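Glucoamylase (Thermoanaerobacterium thermosaccharolyticum, PDB 1LF6) hydrolyses terminal alpha-1,4-linked glucose units one after another from the non-reducing ends of glucan chains, probably releasing beta-D-glucose, as a family 15 glycoside hydrolase. Local coordinates at residues T447-V452 and L542-A547; S535-V540 and G604-Y609. One frame throughout, in Å; residues are numbered along the deposited sequence.

Contacts 1 and 2 illustrate how the short helix 538-541, with its flanking residues, packs between helices far apart in sequence in an (alpha/alpha) barrel. Their centres lie 10 Å apart, within the family 15 catalytic region. Along the chain the order is 447-452, 535-540, 542-547, 604-609, so the segments alternate. Segment 542-547 packs on helix 445-464 in contact 1, segment 535-540 on helix 600-612 in contact 2. Val544 N lies 2.8 Å from Leu539 O and Ala547 O 2.8 Å from Tyr609 OH, both probable hydrogen bonds. The side chains of Ala450 and Glu538 are each about 10 Å from that of Glu435, the likely proton acceptor, placing both contacts near the probable catalytic base.

Contact 1 (T447-V452 and L542-A547); sequences TMAAEV and LGVKSA
Ala449 is the first residue of the 447-452 helix to meet the 542-547 loop, and its methyl touches both branched side chains there. Its CB lies 3.8 Å from Leu542 CD1 and 4.2 Å from Val544 CG2, the small side chain being consistent with the close approach of the loop. The CA atoms of Ala449 and Val544 are 6.1 Å apart. Val544 CG2 also rests 3.6 Å from Ala449 O. With CG1 anti to the backbone N (chi1 176°), it is CG2 that is turned against the helix. At Ala450 the CB points away from the loop, yet Leu542 CD1 reaches Ala450 N at 3.6 Å and, more loosely, Ala450 CB at 4.3 Å. Further along, Val452 sends CG1 to 4.2 Å from Val544 CG2, giving this methyl a second apolar neighbour on the helix. No hydrogen bond crosses the buried contact; its side-chain contacts are apolar, with methyls resting also on helix backbone atoms. Ile485 of helix 468-489 also touches Val544. Leu542 and Val544, which do the packing, flank Gly543 in sequence, whose positive phi (78°) belongs to a Schellman motif closing helix 538-541, beside a helix of the (alpha/alpha) barrel.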
loop_
_atom_site.group_PDB
_atom_site.type_symbol
_atom_site.label_atom_id
_atom_site.label_comp_id
_atom_site.label_asym_id
_atom_site.label_seq_id
_atom_site.Cartn_x
_atom_site.Cartn_y
_atom_site.Cartn_z
ATOM N N THR A 447 -15.130 2.592 17.331
ATOM C CA THR A 447 -14.395 1.684 18.214
ATOM C C THR A 447 -15.346 0.857 19.088
ATOM O O THR A 447 -15.177 -0.356 19.225
ATOM C CB THR A 447 -13.427 2.453 19.127
ATOM O OG1 THR A 447 -12.482 3.168 18.319
ATOM C CG2 THR A 447 -12.685 1.495 20.050
ATOM N N MET A 448 -16.337 1.505 19.687
ATOM C CA MET A 448 -17.291 0.780 20.516
ATOM C C MET A 448 -18.085 -0.240 19.694
ATOM O O MET A 448 -18.464 -1.290 20.212
ATOM C CB MET A 448 -18.242 1.746 21.212
ATOM C CG MET A 448 -17.565 2.566 22.307
ATOM S SD MET A 448 -18.742 3.549 23.217
ATOM C CE MET A 448 -19.451 2.316 24.292
ATOM N N ALA A 449 -18.339 0.070 18.423
ATOM C CA ALA A 449 -19.066 -0.852 17.557
ATOM C C ALA A 449 -18.235 -2.116 17.406
ATOM O O ALA A 449 -18.756 -3.235 17.465
ATOM C CB ALA A 449 -19.319 -0.224 16.180
ATOM N N ALA A 450 -16.933 -1.928 17.206
ATOM C CA ALA A 450 -16.006 -3.044 17.055
ATOM C C ALA A 450 -15.937 -3.865 18.337
ATOM O O ALA A 450 -15.866 -5.093 18.281
ATOM C CB ALA A 450 -14.614 -2.527 16.695
ATOM N N GLU A 451 -15.953 -3.185 19.486
ATOM C CA GLU A 451 -15.890 -3.858 20.781
ATOM C C GLU A 451 -17.130 -4.701 21.057
ATOM O O GLU A 451 -17.026 -5.799 21.609
ATOM C CB GLU A 451 -15.699 -2.842 21.919
ATOM C CG GLU A 451 -14.348 -2.121 21.892
ATOM C CD GLU A 451 -14.187 -1.133 23.026
ATOM O OE1 GLU A 451 -13.661 -1.522 24.091
ATOM O OE2 GLU A 451 -14.596 0.037 22.861
ATOM N N VAL A 452 -18.300 -4.179 20.697
ATOM C CA VAL A 452 -19.559 -4.902 20.897
ATOM C C VAL A 452 -19.596 -6.136 19.988
ATOM O O VAL A 452 -19.940 -7.231 20.427
ATOM C CB VAL A 452 -20.790 -4.008 20.583
ATOM C CG1 VAL A 452 -22.059 -4.861 20.539
ATOM C CG2 VAL A 452 -20.930 -2.925 21.648
ATOM N N LEU A 542 -21.195 -3.102 11.203
ATOM C CA LEU A 542 -20.982 -4.248 12.089
ATOM C C LEU A 542 -22.256 -4.873 12.663
ATOM O O LEU A 542 -22.180 -5.855 13.398
ATOM C CB LEU A 542 -20.045 -3.847 13.232
ATOM C CG LEU A 542 -18.575 -3.693 12.827
ATOM C CD1 LEU A 542 -17.838 -2.814 13.826
ATOM C CD2 LEU A 542 -17.942 -5.079 12.740
ATOM N N GLY A 543 -23.415 -4.312 12.320
ATOM C CA GLY A 543 -24.683 -4.835 12.810
ATOM C C GLY A 543 -25.021 -4.461 14.241
ATOM O O GLY A 543 -25.811 -5.142 14.912
ATOM N N VAL A 544 -24.425 -3.371 14.712
ATOM C CA VAL A 544 -24.640 -2.892 16.071
ATOM C C VAL A 544 -25.840 -1.948 16.130
ATOM O O VAL A 544 -26.566 -1.920 17.124
ATOM C CB VAL A 544 -23.363 -2.192 16.599
ATOM C CG1 VAL A 544 -23.604 -1.607 17.981
ATOM C CG2 VAL A 544 -22.221 -3.205 16.652
ATOM N N LYS A 545 -26.037 -1.180 15.060
ATOM C CA LYS A 545 -27.163 -0.250 14.953
ATOM C C LYS A 545 -27.861 -0.488 13.616
ATOM O O LYS A 545 -27.231 -0.953 12.667
ATOM C CB LYS A 545 -26.676 1.199 15.026
ATOM C CG LYS A 545 -26.084 1.599 16.377
ATOM C CD LYS A 545 -27.157 1.670 17.461
ATOM C CE LYS A 545 -26.571 2.122 18.801
ATOM N NZ LYS A 545 -27.613 2.260 19.860
ATOM N N SER A 546 -29.154 -0.182 13.543
ATOM C CA SER A 546 -29.927 -0.365 12.311
ATOM C C SER A 546 -29.652 0.774 11.344
ATOM O O SER A 546 -29.518 1.920 11.760
ATOM C CB SER A 546 -31.425 -0.394 12.622
ATOM O OG SER A 546 -31.712 -1.374 13.602
ATOM N N ALA A 547 -29.576 0.458 10.054
ATOM C CA ALA A 547 -29.321 1.474 9.041
ATOM C C ALA A 547 -30.374 2.588 9.050
ATOM O O ALA A 547 -30.084 3.714 8.645
ATOM C CB ALA A 547 -29.251 0.829 7.653
#

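Contact 2 (S535-V540 and G604-Y609); sequences SFLELV and GERGMY
Leu537 and Tyr609 form the centre of this contact, where segment 535-540 packs against helix 600-612 in the (alpha/alpha) barrel of the catalytic domain. The apolar part is built around the tyrosine ring. Leu537 CD2 makes an off-centre CH-pi contact, 4.1 Å from the ring centroid and 30° off the normal, while its other methyl, CD1, lies 4.0 Å from Tyr609 CB and 4.2 Å from Arg606 CA. The two side chains cross at about a right angle. Val540 CG2 comes to the edge of the same ring at CD2, although the exact placement of this methyl is uncertain. Tyr609 reaches Leu537 because CG is anti to its backbone N (chi1 160°), and its hydroxyl is hydrogen-bonded to Ala547 O. Leu556 of helix 550-562 touches both Leu537 and Tyr609.

The polar part is a pair of carboxylates. Glu538 OE1 and Glu605 OE2 stand 4.1 Å apart, with planes 16° from parallel. The likely repulsion between them is probably eased by Arg436, whose NH1 forms a salt bridge with Glu605 OE2, and by a water that bridges the two acids, donating to Glu538 OE1 at 2.6 Å and to Glu605 OE2 at 2.7 Å.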
loop_
_atom_site.group_PDB
_atom_site.type_symbol
_atom_site.label_atom_id
_atom_site.label_comp_id
_atom_site.label_asym_id
_atom_site.label_seq_id
_atom_site.Cartn_x
_atom_site.Cartn_y
_atom_site.Cartn_z
ATOM N N SER A 535 -16.875 7.569 10.281
ATOM C CA SER A 535 -16.577 6.272 10.876
ATOM C C SER A 535 -17.731 5.745 11.721
ATOM O O SER A 535 -17.780 4.555 12.033
ATOM C CB SER A 535 -15.319 6.362 11.751
ATOM O OG SER A 535 -14.183 6.716 10.979
ATOM N N PHE A 536 -18.645 6.626 12.117
ATOM C CA PHE A 536 -19.772 6.189 12.927
ATOM C C PHE A 536 -20.579 5.152 12.156
ATOM O O PHE A 536 -21.298 4.356 12.756
ATOM C CB PHE A 536 -20.678 7.365 13.306
ATOM C CG PHE A 536 -21.604 7.798 12.206
ATOM C CD1 PHE A 536 -21.133 8.550 11.135
ATOM C CD2 PHE A 536 -22.949 7.437 12.234
ATOM C CE1 PHE A 536 -21.984 8.936 10.105
ATOM C CE2 PHE A 536 -23.809 7.817 11.208
ATOM C CZ PHE A 536 -23.326 8.569 10.138
ATOM N N LEU A 537 -20.459 5.158 10.832
ATOM C CA LEU A 537 -21.193 4.195 10.017
ATOM C C LEU A 537 -20.756 2.768 10.321
ATOM O O LEU A 537 -21.372 1.807 9.850
ATOM C CB LEU A 537 -21.026 4.490 8.518
ATOM C CG LEU A 537 -21.759 5.728 7.987
ATOM C CD1 LEU A 537 -21.439 5.914 6.506
ATOM C CD2 LEU A 537 -23.270 5.581 8.212
ATOM N N GLU A 538 -19.688 2.632 11.102
ATOM C CA GLU A 538 -19.197 1.315 11.489
ATOM C C GLU A 538 -20.256 0.639 12.346
ATOM O O GLU A 538 -20.335 -0.592 12.402
ATOM C CB GLU A 538 -17.900 1.439 12.279
ATOM C CG GLU A 538 -16.686 1.713 11.417
ATOM C CD GLU A 538 -16.304 0.522 10.565
ATOM O OE1 GLU A 538 -16.917 0.319 9.493
ATOM O OE2 GLU A 538 -15.393 -0.226 10.982
ATOM N N LEU A 539 -21.062 1.465 13.014
ATOM C CA LEU A 539 -22.142 0.983 13.868
ATOM C C LEU A 539 -23.089 0.103 13.058
ATOM O O LEU A 539 -23.480 -0.970 13.508
ATOM C CB LEU A 539 -22.931 2.158 14.465
ATOM C CG LEU A 539 -22.280 2.974 15.590
ATOM C CD1 LEU A 539 -23.015 4.301 15.742
ATOM C CD2 LEU A 539 -22.303 2.181 16.899
ATOM N N VAL A 540 -23.458 0.562 11.866
ATOM C CA VAL A 540 -24.360 -0.201 11.005
ATOM C C VAL A 540 -23.610 -1.318 10.262
ATOM O O VAL A 540 -24.109 -2.436 10.130
ATOM C CB VAL A 540 -25.072 0.725 9.982
ATOM C CG1 VAL A 540 -25.766 1.885 10.711
ATOM C CG2 VAL A 540 -24.080 1.265 8.986
ATOM N N GLY A 604 -16.388 4.159 -0.399
ATOM C CA GLY A 604 -16.750 2.757 -0.364
ATOM C C GLY A 604 -17.549 2.426 0.883
ATOM O O GLY A 604 -18.546 1.704 0.814
ATOM N N GLU A 605 -17.121 2.950 2.030
ATOM C CA GLU A 605 -17.839 2.679 3.273
ATOM C C GLU A 605 -19.260 3.239 3.235
ATOM O O GLU A 605 -20.175 2.617 3.772
ATOM C CB GLU A 605 -17.076 3.230 4.486
ATOM C CG GLU A 605 -15.845 2.398 4.859
ATOM C CD GLU A 605 -15.325 2.684 6.258
ATOM O OE1 GLU A 605 -14.282 2.114 6.630
ATOM O OE2 GLU A 605 -15.957 3.472 6.994
ATOM N N ARG A 606 -19.448 4.399 2.603
ATOM C CA ARG A 606 -20.786 4.977 2.500
ATOM C C ARG A 606 -21.643 4.087 1.607
ATOM O O ARG A 606 -22.833 3.890 1.859
ATOM C CB ARG A 606 -20.750 6.390 1.902
ATOM C CG ARG A 606 -22.129 6.897 1.485
ATOM C CD ARG A 606 -23.096 7.043 2.678
ATOM N NE ARG A 606 -22.857 8.294 3.380
ATOM C CZ ARG A 606 -23.701 9.319 3.404
ATOM N NH1 ARG A 606 -23.377 10.414 4.068
ATOM N NH2 ARG A 606 -24.875 9.249 2.795
ATOM N N GLY A 607 -21.029 3.567 0.548
ATOM C CA GLY A 607 -21.743 2.694 -0.364
ATOM C C GLY A 607 -22.226 1.464 0.377
ATOM O O GLY A 607 -23.340 0.992 0.161
ATOM N N MET A 608 -21.381 0.945 1.262
ATOM C CA MET A 608 -21.741 -0.228 2.037
ATOM C C MET A 608 -22.902 0.107 2.961
ATOM O O MET A 608 -23.799 -0.719 3.173
ATOM C CB MET A 608 -20.537 -0.733 2.835
ATOM C CG MET A 608 -19.502 -1.434 1.981
ATOM S SD MET A 608 -20.168 -2.876 1.082
ATOM C CE MET A 608 -20.288 -4.077 2.389
ATOM N N TYR A 609 -22.905 1.317 3.512
ATOM C CA TYR A 609 -24.017 1.702 4.374
ATOM C C TYR A 609 -25.299 1.783 3.547
ATOM O O TYR A 609 -26.358 1.343 3.989
ATOM C CB TYR A 609 -23.772 3.058 5.045
ATOM C CG TYR A 609 -25.067 3.683 5.520
ATOM C CD1 TYR A 609 -25.747 4.608 4.728
ATOM C CD2 TYR A 609 -25.664 3.275 6.715
ATOM C CE1 TYR A 609 -26.996 5.108 5.106
ATOM C CE2 TYR A 609 -26.912 3.765 7.105
ATOM C CZ TYR A 609 -27.575 4.682 6.293
ATOM O OH TYR A 609 -28.817 5.159 6.653
HETATM O O HOH W 1 -18.040 2.098 7.957
#